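Local coordinates for flagellar basal body rod modification protein (Helicobacter pylori 26695, PDB 4ZZF) that is probably required for flagellar hook formation, perhaps as a scaffold, and is represented here by a fragment with its FlgD Ig-like domain and a smaller all-beta part, at residues A10-S15 against M130-D135; D32-A37 against G64-I69; I44-E49 against Y88-E93; L53-P58 against D74-K79; E112-I117 against M124-E129. All coordinates share one frame; numbering follows the deposited sequence.

Interaction 1. Residues A10-S15 against M130-D135; sequences AETDVS and MVLPID
An ST turn closing strand 9-12 turns Thr12 and Val14 toward Leu132 and Met130 of strand 130-133. The turn is tied by Val14 N, which donates to Thr12 OG1 at 3.2 Å; OG1 also hydrogen-bonds to the backbone O of Gly109. Both branches of Thr12 rest on one methyl of Leu132: its CD1 is 3.8 Å from Thr12 OG1 and 3.9 Å from Thr12 CG2, with the two side chains at about a right angle. The other methyl, Leu132 CD2, meets Val14 CG2 at 4.0 Å. Val14 thus divides its branches between two partners. With CG1 anti to the backbone N (chi1 173°), that methyl approaches the end of Met130 tip to tip, at 3.9 Å from Met130 CE, while a bend at the last torsion of Met130 (56°) brings CE round to it. The contact is mainly apolar and lies near the surface. Asp13 and Asp135 stand at its margin, Asp13 OD2 being 4.2 Å from Asp135 O. Strand 9-12 pairs antiparallel with strand 137-141, whereas strand 130-133 is the last of a three-stranded sheet next to strand 122-127, whose Met127 also touches Thr12.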
# COMPACT_ATOMS: atom_id res chain seq x y z
N ALA A 10 2.34 -5.20 13.30
CA ALA A 10 2.52 -6.65 13.19
C ALA A 10 2.45 -7.27 14.58
O ALA A 10 2.98 -6.71 15.54
CB ALA A 10 3.84 -6.97 12.53
N GLU A 11 1.74 -8.38 14.68
CA GLU A 11 1.80 -9.26 15.84
C GLU A 11 2.72 -10.43 15.45
O GLU A 11 2.49 -11.04 14.42
CB GLU A 11 0.41 -9.77 16.24
CG GLU A 11 -0.65 -8.71 16.52
CD GLU A 11 -0.53 -8.12 17.92
OE1 GLU A 11 0.10 -8.76 18.79
OE2 GLU A 11 -1.04 -7.01 18.15
N THR A 12 3.76 -10.72 16.22
CA THR A 12 4.60 -11.88 15.89
C THR A 12 4.52 -12.95 16.97
O THR A 12 4.02 -12.70 18.07
CB THR A 12 6.08 -11.50 15.71
OG1 THR A 12 6.69 -11.34 16.99
CG2 THR A 12 6.22 -10.24 14.90
N ASP A 13 5.02 -14.15 16.68
CA ASP A 13 5.01 -15.23 17.68
C ASP A 13 6.21 -15.15 18.63
O ASP A 13 6.46 -16.08 19.40
CB ASP A 13 4.96 -16.62 17.00
CG ASP A 13 6.13 -16.88 16.06
OD1 ASP A 13 7.21 -16.27 16.23
OD2 ASP A 13 5.99 -17.71 15.15
N VAL A 14 6.97 -14.06 18.59
CA VAL A 14 8.02 -13.82 19.57
C VAL A 14 7.45 -13.04 20.75
O VAL A 14 7.16 -11.85 20.61
CB VAL A 14 9.19 -13.02 18.96
CG1 VAL A 14 10.19 -12.63 20.03
CG2 VAL A 14 9.84 -13.82 17.84
N SER A 15 7.28 -13.69 21.89
CA SER A 15 6.68 -13.02 23.04
C SER A 15 7.61 -12.93 24.27
O SER A 15 7.25 -12.32 25.28
CB SER A 15 5.40 -13.74 23.44
OG SER A 15 5.69 -15.08 23.82
N MET A 130 14.06 -4.48 17.49
CA MET A 130 14.02 -5.88 17.09
C MET A 130 14.02 -6.05 15.58
O MET A 130 13.45 -5.24 14.83
CB MET A 130 12.80 -6.59 17.69
CG MET A 130 12.73 -6.52 19.21
SD MET A 130 11.32 -7.43 19.90
CE MET A 130 11.64 -9.06 19.23
N VAL A 131 14.68 -7.10 15.12
CA VAL A 131 14.64 -7.45 13.72
C VAL A 131 14.20 -8.90 13.63
O VAL A 131 14.86 -9.79 14.15
CB VAL A 131 16.00 -7.25 13.05
CG1 VAL A 131 15.95 -7.72 11.60
CG2 VAL A 131 16.37 -5.79 13.12
N LEU A 132 13.05 -9.12 13.00
CA LEU A 132 12.41 -10.42 13.04
C LEU A 132 12.06 -10.94 11.65
O LEU A 132 11.71 -10.16 10.77
CB LEU A 132 11.14 -10.35 13.90
CG LEU A 132 11.31 -9.97 15.37
CD1 LEU A 132 9.95 -9.74 16.00
CD2 LEU A 132 12.08 -11.05 16.13
N PRO A 133 12.16 -12.26 11.46
CA PRO A 133 11.81 -12.90 10.19
C PRO A 133 10.33 -12.76 9.91
O PRO A 133 9.53 -12.78 10.84
CB PRO A 133 12.16 -14.38 10.42
CG PRO A 133 12.95 -14.42 11.68
CD PRO A 133 12.56 -13.23 12.49
N ILE A 134 9.99 -12.66 8.63
CA ILE A 134 8.61 -12.56 8.16
C ILE A 134 7.70 -13.66 8.68
O ILE A 134 6.53 -13.41 9.01
CB ILE A 134 8.57 -12.61 6.63
CG1 ILE A 134 9.13 -11.31 6.09
CG2 ILE A 134 7.14 -12.76 6.12
CD1 ILE A 134 8.28 -10.16 6.43
N ASP A 135 8.22 -14.88 8.76
CA ASP A 135 7.38 -16.02 9.12
C ASP A 135 7.09 -16.03 10.61
O ASP A 135 6.31 -16.84 11.09
CB ASP A 135 8.03 -17.33 8.69
CG ASP A 135 9.51 -17.39 9.01
OD1 ASP A 135 9.86 -17.86 10.13
OD2 ASP A 135 10.33 -16.95 8.16

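Interaction 2. Residues D32-A37 against G64-I69; sequences DEKIDA and GQKGYI
Two nearly straight backbone bonds join the loop 32-37 to the approach of strand 67-73: Ile35 N donates to Gln65 O (2.8 Å) and Gly64 N returns a bond to Ile35 O (2.8 Å). Gln65 O takes in addition a CA-H contact from Lys34 CA at 3.4 Å, so one carbonyl holds two consecutive residues of the loop. The side chain of Lys34, extended beyond CG, runs over the carbonyl of Gly64, its CD coming within 3.5 Å of Gly64 O. Lys66 comes from the strand side: its CB sits 3.6 Å from Lys34 N, and the chi1 of 72°, which tucks CG between backbone N and carbonyl carbon, leads the chain obliquely across Lys34, where Lys66 CD meets Lys34 CG at 3.8 Å. The two lysines therefore touch through their methylenes. Within the Ig-like domain these residues prolong the antiparallel pair of strands 25-31 and 67-73, in which Gly67 bonds to Phe31 and Ile69 to Leu29. The positive phi of Gly64, 94°, suits a residue without a side chain as the chain turns into this pairing. Ile35, buried, points CD1 to Ile69 CD1 at 4.0 Å, the two side chains meeting at an oblique angle, and Tyr62 touches both isoleucines. Asp32 turns from the contact and forms a salt bridge with Arg110, while Tyr68 reaches the backbone O of Glu112 with its hydroxyl and sets its ring edge-to-face with Phe30.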
# COMPACT_ATOMS: atom_id res chain seq x y z
N ASP A 32 0.73 1.92 21.44
CA ASP A 32 -0.14 2.40 20.36
C ASP A 32 -0.70 3.80 20.61
O ASP A 32 -1.04 4.51 19.67
CB ASP A 32 -1.29 1.41 20.18
CG ASP A 32 -0.79 -0.02 20.02
OD1 ASP A 32 -0.35 -0.62 21.03
OD2 ASP A 32 -0.80 -0.53 18.89
N GLU A 33 -0.79 4.16 21.89
CA GLU A 33 -1.28 5.46 22.35
C GLU A 33 -0.27 6.02 23.33
O GLU A 33 0.41 5.24 24.00
CB GLU A 33 -2.62 5.34 23.07
CG GLU A 33 -3.82 5.08 22.23
CD GLU A 33 -5.08 5.07 23.09
OE1 GLU A 33 -4.99 5.48 24.28
OE2 GLU A 33 -6.14 4.62 22.59
N LYS A 34 -0.22 7.34 23.45
CA LYS A 34 0.55 7.97 24.51
C LYS A 34 0.15 7.43 25.88
O LYS A 34 -1.03 7.35 26.20
CB LYS A 34 0.34 9.49 24.52
CG LYS A 34 1.07 10.22 23.43
CD LYS A 34 1.02 11.73 23.65
CE LYS A 34 1.84 12.44 22.57
NZ LYS A 34 2.01 13.90 22.84
N ILE A 35 1.13 7.06 26.68
CA ILE A 35 0.82 6.61 28.04
C ILE A 35 0.24 7.77 28.86
O ILE A 35 0.80 8.86 28.89
CB ILE A 35 2.07 6.07 28.75
CG1 ILE A 35 2.61 4.86 27.99
CG2 ILE A 35 1.77 5.72 30.17
CD1 ILE A 35 3.99 4.48 28.41
N ASP A 36 -0.89 7.54 29.52
CA ASP A 36 -1.42 8.52 30.44
C ASP A 36 -1.42 7.91 31.84
O ASP A 36 -2.20 7.02 32.11
CB ASP A 36 -2.83 8.94 30.04
CG ASP A 36 -3.42 10.02 30.96
OD1 ASP A 36 -2.86 10.29 32.07
OD2 ASP A 36 -4.46 10.61 30.59
N ALA A 37 -0.56 8.41 32.72
CA ALA A 37 -0.37 7.79 34.04
C ALA A 37 -1.47 8.13 35.05
O ALA A 37 -1.44 7.65 36.20
CB ALA A 37 0.99 8.19 34.61
N GLY A 64 3.14 10.37 28.93
CA GLY A 64 3.31 11.20 27.75
C GLY A 64 4.02 10.58 26.55
O GLY A 64 3.95 11.13 25.45
N GLN A 65 4.66 9.43 26.73
CA GLN A 65 5.41 8.82 25.64
C GLN A 65 4.58 7.80 24.88
O GLN A 65 3.68 7.17 25.45
CB GLN A 65 6.67 8.16 26.19
CG GLN A 65 7.54 9.14 26.97
CD GLN A 65 8.80 8.49 27.50
OE1 GLN A 65 9.39 7.62 26.85
NE2 GLN A 65 9.21 8.92 28.68
N LYS A 66 4.88 7.63 23.60
CA LYS A 66 4.21 6.64 22.75
C LYS A 66 5.19 6.02 21.75
O LYS A 66 6.33 6.47 21.62
CB LYS A 66 3.04 7.27 21.99
CG LYS A 66 3.46 8.21 20.87
CD LYS A 66 2.23 8.81 20.15
CE LYS A 66 1.51 7.75 19.33
NZ LYS A 66 0.20 8.18 18.76
N GLY A 67 4.75 4.99 21.03
CA GLY A 67 5.62 4.31 20.08
C GLY A 67 6.52 3.32 20.81
O GLY A 67 6.14 2.79 21.85
N TYR A 68 7.69 3.07 20.24
CA TYR A 68 8.66 2.16 20.84
C TYR A 68 9.42 2.84 21.97
O TYR A 68 9.99 3.91 21.78
CB TYR A 68 9.65 1.64 19.79
CG TYR A 68 9.06 0.63 18.82
CD1 TYR A 68 8.80 -0.67 19.22
CD2 TYR A 68 8.79 0.99 17.51
CE1 TYR A 68 8.27 -1.60 18.33
CE2 TYR A 68 8.27 0.08 16.62
CZ TYR A 68 8.00 -1.21 17.03
OH TYR A 68 7.47 -2.09 16.14
N ILE A 69 9.43 2.22 23.14
CA ILE A 69 10.21 2.72 24.26
C ILE A 69 11.17 1.63 24.72
O ILE A 69 10.79 0.46 24.81
CB ILE A 69 9.29 3.17 25.43
CG1 ILE A 69 8.28 4.20 24.94
CG2 ILE A 69 10.11 3.76 26.58
CD1 ILE A 69 7.22 4.57 25.98

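Interaction 3. Residues I44-E49 against Y88-E93; sequences IQILNE and YKIKAE
Ile44 lays its CG2 methyl against Ile90 CG2 at 3.6 Å, and the same methyl comes within 3.3 Å of the carbonyl Lys91 O. Because CG2 is anti to the backbone N (chi1 of -61° is measured to CG1), it leans along the neighbouring strand toward Ile90, leaving CG1 to meet Ala92 CB at 4.1 Å. Ile46, two residues on, does likewise: its CG2 touches Tyr88 CB at 3.8 Å, the two side chains at about a right angle, and also packs on Ile90 CG1. These residues form the inner face of the antiparallel pair of strands 43-47 and 86-94 in the Ig-like domain; Phe27, Leu29, Phe71 and Trp73 of strands 25-31 and 67-73 cover that face from the facing sheet, as in a beta sandwich. Ile44-Ala92 and Ile46-Ile90 are non-hydrogen-bonded pairs, whereas Gln45-Lys91 and Leu47-Lys89 are hydrogen-bonded. Leu47 N donates to Lys89 O in the carbonyl plane, nearly straight (2.8 Å, 175°), and the return bond from Lys89 N to Leu47 O is weak. On the face carrying Gln45, Leu47, Lys89 and Lys91, Leu47 CD2 lies 4.1 Å from Lys91 NZ, and the bend of Gln45 at chi2 (76°) brings OE1 back over the neighbouring strand, 3.8 Å from Ala92 CA. Where the pairing frays, Asn48 CB approaches Tyr88 CE2 at 3.7 Å, obliquely to the ring; the Tyr88 hydroxyl bonds to the O of Pro84, and its ring stands edge-to-face with Trp73.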
# COMPACT_ATOMS: atom_id res chain seq x y z
N ILE A 44 4.76 -2.57 33.44
CA ILE A 44 5.26 -3.76 32.75
C ILE A 44 5.25 -4.99 33.67
O ILE A 44 5.66 -4.90 34.83
CB ILE A 44 6.71 -3.55 32.28
CG1 ILE A 44 6.78 -2.39 31.28
CG2 ILE A 44 7.30 -4.83 31.72
CD1 ILE A 44 8.20 -1.90 31.04
N GLN A 45 4.79 -6.13 33.16
CA GLN A 45 4.92 -7.38 33.91
C GLN A 45 5.92 -8.32 33.22
O GLN A 45 5.87 -8.50 32.00
CB GLN A 45 3.57 -8.09 34.07
CG GLN A 45 2.48 -7.28 34.77
CD GLN A 45 1.86 -6.20 33.86
OE1 GLN A 45 1.55 -6.45 32.68
NE2 GLN A 45 1.67 -5.00 34.41
N ILE A 46 6.82 -8.91 34.00
CA ILE A 46 7.73 -9.93 33.49
C ILE A 46 7.42 -11.29 34.09
O ILE A 46 7.46 -11.47 35.31
CB ILE A 46 9.17 -9.54 33.79
CG1 ILE A 46 9.41 -8.10 33.34
CG2 ILE A 46 10.13 -10.52 33.11
CD1 ILE A 46 10.82 -7.58 33.59
N LEU A 47 7.10 -12.25 33.23
CA LEU A 47 6.66 -13.57 33.66
C LEU A 47 7.69 -14.62 33.24
O LEU A 47 8.38 -14.44 32.23
CB LEU A 47 5.30 -13.91 33.06
CG LEU A 47 4.00 -13.24 33.54
CD1 LEU A 47 4.12 -11.75 33.62
CD2 LEU A 47 2.85 -13.59 32.60
N ASN A 48 7.80 -15.72 34.01
CA ASN A 48 8.69 -16.81 33.62
C ASN A 48 7.96 -17.77 32.69
O ASN A 48 6.79 -17.54 32.35
CB ASN A 48 9.27 -17.53 34.85
CG ASN A 48 8.24 -18.38 35.61
OD1 ASN A 48 7.16 -18.71 35.12
ND2 ASN A 48 8.61 -18.75 36.84
N GLU A 49 8.63 -18.86 32.31
CA GLU A 49 8.08 -19.77 31.31
C GLU A 49 6.79 -20.45 31.77
O GLU A 49 6.04 -20.98 30.96
CB GLU A 49 9.11 -20.82 30.91
CG GLU A 49 9.93 -20.41 29.67
CD GLU A 49 9.05 -19.96 28.48
OE1 GLU A 49 8.13 -20.72 28.08
OE2 GLU A 49 9.26 -18.84 27.95
N TYR A 88 11.95 -15.12 29.44
CA TYR A 88 10.93 -14.38 30.17
C TYR A 88 9.97 -13.63 29.25
O TYR A 88 10.39 -12.87 28.37
CB TYR A 88 11.60 -13.43 31.14
CG TYR A 88 12.19 -14.19 32.30
CD1 TYR A 88 13.44 -14.81 32.19
CD2 TYR A 88 11.49 -14.32 33.48
CE1 TYR A 88 13.97 -15.52 33.25
CE2 TYR A 88 12.01 -15.03 34.54
CZ TYR A 88 13.25 -15.62 34.43
OH TYR A 88 13.75 -16.33 35.49
N LYS A 89 8.68 -13.86 29.45
CA LYS A 89 7.62 -13.12 28.75
C LYS A 89 7.44 -11.73 29.34
O LYS A 89 7.28 -11.57 30.56
CB LYS A 89 6.29 -13.88 28.82
CG LYS A 89 6.36 -15.29 28.29
CD LYS A 89 5.07 -16.05 28.57
CE LYS A 89 5.18 -17.51 28.15
NZ LYS A 89 3.88 -18.24 28.26
N ILE A 90 7.46 -10.72 28.48
CA ILE A 90 7.30 -9.34 28.92
C ILE A 90 6.06 -8.72 28.29
O ILE A 90 5.89 -8.75 27.06
CB ILE A 90 8.54 -8.50 28.58
CG1 ILE A 90 9.78 -9.12 29.23
CG2 ILE A 90 8.34 -7.07 29.06
CD1 ILE A 90 11.06 -8.39 28.93
N LYS A 91 5.17 -8.22 29.14
CA LYS A 91 3.91 -7.58 28.74
C LYS A 91 3.76 -6.26 29.48
O LYS A 91 4.54 -5.97 30.39
CB LYS A 91 2.70 -8.45 29.07
CG LYS A 91 2.84 -9.90 28.73
CD LYS A 91 1.52 -10.64 28.89
CE LYS A 91 0.97 -10.55 30.30
NZ LYS A 91 -0.09 -11.59 30.48
N ALA A 92 2.75 -5.49 29.11
CA ALA A 92 2.48 -4.23 29.79
C ALA A 92 1.00 -3.90 29.74
O ALA A 92 0.27 -4.33 28.85
CB ALA A 92 3.30 -3.09 29.19
N GLU A 93 0.57 -3.11 30.71
CA GLU A 93 -0.79 -2.61 30.76
C GLU A 93 -0.71 -1.12 30.98
O GLU A 93 0.12 -0.67 31.77
CB GLU A 93 -1.59 -3.27 31.88
CG GLU A 93 -1.95 -4.71 31.57
CD GLU A 93 -3.06 -5.20 32.47
OE1 GLU A 93 -2.93 -5.00 33.70
OE2 GLU A 93 -4.06 -5.74 31.95

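Interaction 4. Residues L53-P58 against D74-K79; sequences LVKTIP and DGTNEK
Lys55 meets the loop 74-79, itself shaped by two Asx turns, from a classic beta bulge of strand 53-58, where Val54 and Lys55 both face Ile46. The tight part surrounds the Lys55 ammonium: NZ donates to Asn77 O and to Thr76 OG1, each at 3.0 Å. It comes to the Asn77 carbonyl from well above its plane, 59° out. The chain reaches there with CG anti to the backbone N (chi1 -176°) and then bends at chi2 and chi3, so that its methylenes lie side by side with Thr76 and CD approaches Thr76 O at 3.3 Å. That carbonyl in turn accepts from Trp73 NE1. Thr76 OG1 donates to Asp74 OD1, in a bond modelled suspiciously short, so Lys55 is linked through the hydroxyl to the carboxylate, whose charge would probably favour the ammonium nearby. At the bulge, Val54 O has a CA-H contact with Asn77 CA, and Val54 CG1 stands 4.2 Å from Asn77 CB.

The outer side is looser. Glu78 is exposed and crosses Lys55 at about a right angle; its OE2 stays 4.1 Å from Lys55 NZ, beyond a salt bridge. OE1 nevertheless takes the Thr56 N-H at 2.9 Å, nearly head-on to its C-O bond, which ties the open margin of the strand to the loop. A water modelled between Glu78 OE1 and Thr56 OG1 sits too close to the carboxylate to be relied on. In the Asx turn of Asp74, OD1 also receives Thr76 N at 2.8 Å, on its anti side, while the Thr76 hydroxyl occupies the syn side from the same face.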
# COMPACT_ATOMS: atom_id res chain seq x y z
N LEU A 53 4.47 -14.51 37.67
CA LEU A 53 4.98 -13.15 37.74
C LEU A 53 6.30 -13.09 38.49
O LEU A 53 6.40 -13.48 39.64
CB LEU A 53 3.96 -12.24 38.41
CG LEU A 53 4.32 -10.76 38.50
CD1 LEU A 53 4.43 -10.21 37.11
CD2 LEU A 53 3.27 -10.00 39.29
N VAL A 54 7.32 -12.56 37.83
CA VAL A 54 8.64 -12.46 38.44
C VAL A 54 8.99 -11.01 38.83
O VAL A 54 9.62 -10.76 39.86
CB VAL A 54 9.69 -13.06 37.50
CG1 VAL A 54 11.03 -12.35 37.61
CG2 VAL A 54 9.83 -14.54 37.77
N LYS A 55 8.57 -10.06 38.01
CA LYS A 55 8.95 -8.66 38.20
C LYS A 55 7.87 -7.73 37.67
O LYS A 55 7.21 -8.04 36.67
CB LYS A 55 10.29 -8.37 37.51
CG LYS A 55 10.84 -6.98 37.72
CD LYS A 55 11.27 -6.80 39.17
CE LYS A 55 12.46 -5.86 39.29
NZ LYS A 55 13.13 -6.00 40.62
N THR A 56 7.71 -6.59 38.34
CA THR A 56 6.81 -5.55 37.87
C THR A 56 7.60 -4.26 37.81
O THR A 56 8.30 -3.91 38.76
CB THR A 56 5.57 -5.37 38.78
OG1 THR A 56 4.80 -6.57 38.77
CG2 THR A 56 4.69 -4.25 38.27
N ILE A 57 7.52 -3.59 36.67
CA ILE A 57 8.15 -2.30 36.48
C ILE A 57 7.08 -1.25 36.22
O ILE A 57 6.36 -1.34 35.22
CB ILE A 57 9.14 -2.34 35.32
CG1 ILE A 57 10.13 -3.49 35.50
CG2 ILE A 57 9.85 -1.01 35.16
CD1 ILE A 57 11.11 -3.58 34.37
N PRO A 58 6.97 -0.24 37.11
CA PRO A 58 5.96 0.82 36.96
C PRO A 58 6.21 1.71 35.74
O PRO A 58 7.35 2.11 35.47
CB PRO A 58 6.10 1.63 38.26
CG PRO A 58 7.49 1.35 38.74
CD PRO A 58 7.75 -0.09 38.34
N ASP A 74 17.21 -5.75 35.28
CA ASP A 74 18.47 -6.23 35.85
C ASP A 74 18.44 -7.73 36.11
O ASP A 74 19.44 -8.31 36.53
CB ASP A 74 18.81 -5.49 37.16
CG ASP A 74 17.72 -5.60 38.22
OD1 ASP A 74 16.89 -6.53 38.15
OD2 ASP A 74 17.69 -4.76 39.14
N GLY A 75 17.30 -8.35 35.85
CA GLY A 75 17.17 -9.78 36.02
C GLY A 75 16.84 -10.20 37.44
O GLY A 75 16.96 -11.38 37.78
N THR A 76 16.40 -9.25 38.26
CA THR A 76 15.99 -9.55 39.63
C THR A 76 14.47 -9.66 39.76
O THR A 76 13.71 -9.04 39.00
CB THR A 76 16.49 -8.49 40.64
OG1 THR A 76 15.86 -7.22 40.37
CG2 THR A 76 18.01 -8.34 40.55
N ASN A 77 14.03 -10.48 40.71
CA ASN A 77 12.62 -10.51 41.07
C ASN A 77 12.29 -9.38 42.04
O ASN A 77 13.11 -8.46 42.26
CB ASN A 77 12.22 -11.87 41.65
CG ASN A 77 12.99 -12.25 42.91
OD1 ASN A 77 13.61 -11.40 43.57
ND2 ASN A 77 12.95 -13.53 43.26
N GLU A 78 11.10 -9.43 42.62
CA GLU A 78 10.61 -8.29 43.36
C GLU A 78 11.37 -8.09 44.68
O GLU A 78 11.30 -7.02 45.27
CB GLU A 78 9.11 -8.42 43.61
CG GLU A 78 8.38 -7.07 43.53
CD GLU A 78 8.73 -6.27 42.27
OE1 GLU A 78 8.25 -6.64 41.18
OE2 GLU A 78 9.47 -5.26 42.38
N LYS A 79 12.10 -9.11 45.13
CA LYS A 79 12.95 -8.98 46.32
C LYS A 79 14.29 -8.36 45.97
O LYS A 79 14.88 -7.62 46.77
CB LYS A 79 13.17 -10.34 46.99
CG LYS A 79 11.94 -10.92 47.65
CD LYS A 79 11.55 -12.26 47.03
CE LYS A 79 10.45 -12.94 47.84
NZ LYS A 79 10.21 -14.35 47.39
O HOH W 1 6.33 -8.12 41.26

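Interaction 5. Residues E112-I117 against M124-E129; sequences EVESVI and MLRMGE
The Arg126 guanidinium has Ile117 CD1 over one face, 3.5 Å from Arg126 NH2, and Ser115 OG at its edge, near the plane. Arg126 NE donates to Ser115 OG in a long, bent bond (3.3 Å, 136°), tilted 23° from that plane. With CG anti to the backbone N (chi1 179°) and a bend at chi3, Arg126 folds back along Ser115 toward Ile117. Ser115 OG has a further hydrogen bond, to Glu139 of the second subunit, and Arg126 NH2 makes a long, weak ion pair with the same Glu139. The second flat group, the Glu114 carboxylate, is met from above its plane by Gly128 N, 2.8 Å from Glu114 OE1. On the other side of the sheet, Leu125 CD2 is shared by Val113 CG1 (3.9 Å) and Val116 CG2 (4.0 Å). In the backbone, Arg126 O accepts from Glu114 N and Arg126 N donates to Ser115 O, while Ile117 and Met124 bond to each other in both directions. Val116 and Ile117 also pair antiparallel with a strand of the second subunit, carrying the sheet across the interface. Glu114 and Ser115 both face Arg126, the classic beta bulge of an antiparallel hairpin, here between strands 115-119 and 122-127.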
# COMPACT_ATOMS: atom_id res chain seq x y z
N GLU A 112 4.60 -1.32 15.24
CA GLU A 112 4.67 -0.82 13.89
C GLU A 112 5.87 -1.39 13.16
O GLU A 112 6.97 -1.46 13.72
CB GLU A 112 4.72 0.70 13.87
CG GLU A 112 4.62 1.26 12.46
CD GLU A 112 4.52 2.78 12.44
OE1 GLU A 112 5.17 3.44 13.29
OE2 GLU A 112 3.80 3.30 11.57
N VAL A 113 5.66 -1.80 11.92
CA VAL A 113 6.78 -2.21 11.09
C VAL A 113 7.43 -0.99 10.48
O VAL A 113 6.83 -0.32 9.64
CB VAL A 113 6.35 -3.16 9.99
CG1 VAL A 113 7.56 -3.56 9.15
CG2 VAL A 113 5.65 -4.38 10.60
N GLU A 114 8.66 -0.70 10.90
CA GLU A 114 9.31 0.53 10.50
C GLU A 114 10.08 0.40 9.19
O GLU A 114 10.29 1.38 8.48
CB GLU A 114 10.25 1.00 11.61
CG GLU A 114 9.52 1.28 12.91
CD GLU A 114 10.46 1.68 14.02
OE1 GLU A 114 11.33 0.86 14.38
OE2 GLU A 114 10.33 2.81 14.53
N SER A 115 10.51 -0.81 8.87
CA SER A 115 11.17 -1.03 7.59
C SER A 115 11.19 -2.51 7.32
O SER A 115 10.98 -3.31 8.22
CB SER A 115 12.60 -0.45 7.58
OG SER A 115 13.53 -1.32 8.19
N VAL A 116 11.40 -2.87 6.06
CA VAL A 116 11.65 -4.25 5.68
C VAL A 116 13.08 -4.35 5.18
O VAL A 116 13.49 -3.58 4.32
CB VAL A 116 10.67 -4.74 4.59
CG1 VAL A 116 11.18 -6.03 3.94
CG2 VAL A 116 9.30 -4.95 5.18
N ILE A 117 13.83 -5.29 5.74
CA ILE A 117 15.22 -5.49 5.39
C ILE A 117 15.39 -6.79 4.66
O ILE A 117 14.86 -7.82 5.08
CB ILE A 117 16.11 -5.52 6.63
CG1 ILE A 117 16.02 -4.20 7.39
CG2 ILE A 117 17.55 -5.83 6.25
CD1 ILE A 117 16.73 -4.26 8.71
N MET A 124 13.23 -9.49 6.43
CA MET A 124 13.13 -9.24 7.86
C MET A 124 12.29 -7.99 8.13
O MET A 124 12.29 -7.04 7.35
CB MET A 124 14.52 -9.04 8.48
CG MET A 124 15.54 -10.06 8.03
SD MET A 124 15.24 -11.67 8.77
CE MET A 124 15.84 -11.35 10.43
N LEU A 125 11.58 -7.99 9.25
CA LEU A 125 10.84 -6.82 9.68
C LEU A 125 11.61 -6.05 10.74
O LEU A 125 12.03 -6.63 11.74
CB LEU A 125 9.48 -7.22 10.25
CG LEU A 125 8.55 -8.07 9.40
CD1 LEU A 125 7.36 -8.50 10.27
CD2 LEU A 125 8.10 -7.25 8.19
N ARG A 126 11.79 -4.75 10.54
CA ARG A 126 12.36 -3.95 11.60
C ARG A 126 11.24 -3.35 12.44
O ARG A 126 10.41 -2.60 11.93
CB ARG A 126 13.26 -2.83 11.07
CG ARG A 126 13.84 -1.97 12.21
CD ARG A 126 14.36 -0.62 11.73
NE ARG A 126 15.46 -0.76 10.78
CZ ARG A 126 16.71 -1.08 11.12
NH1 ARG A 126 17.02 -1.31 12.40
NH2 ARG A 126 17.65 -1.19 10.18
N MET A 127 11.24 -3.69 13.72
CA MET A 127 10.23 -3.26 14.68
C MET A 127 10.92 -2.72 15.93
O MET A 127 11.24 -3.47 16.84
CB MET A 127 9.31 -4.43 15.05
CG MET A 127 8.68 -5.09 13.83
SD MET A 127 7.79 -6.62 14.17
CE MET A 127 6.71 -6.08 15.49
N GLY A 128 11.14 -1.41 15.96
CA GLY A 128 11.93 -0.82 17.02
C GLY A 128 13.33 -1.39 16.93
O GLY A 128 13.89 -1.49 15.84
N GLU A 129 13.89 -1.78 18.06
CA GLU A 129 15.22 -2.39 18.09
C GLU A 129 15.23 -3.85 17.62
O GLU A 129 16.29 -4.41 17.38
CB GLU A 129 15.81 -2.31 19.50
CG GLU A 129 16.21 -0.90 19.91
CD GLU A 129 17.35 -0.36 19.06
OE1 GLU A 129 18.20 -1.17 18.64
OE2 GLU A 129 17.39 0.87 18.81

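Interactions 2, 3 and 4 belong to the Ig-like domain. Interactions 3 and 4 lie about 9 Å apart between centres and share the sheet containing strands 43-47, 53-58 and 86-94, while interaction 2 extends the pair 25-31 and 67-73, about 18 Å from interaction 3 between centres. Interactions 1 and 5, with centres about 9 Å apart, meet in the three-stranded sheet 115-119, 122-127, 130-133 of the smaller beta part; the centres of interactions 4 and 5 lie about 28 Å apart. Along the chain interaction 1 encloses all the others, and strand 9-12 pairs with strand 137-141 in the smaller part. Tyr68 of interaction 2 touches interaction 5, joining the two parts, and interaction 5 adds the subunit interface.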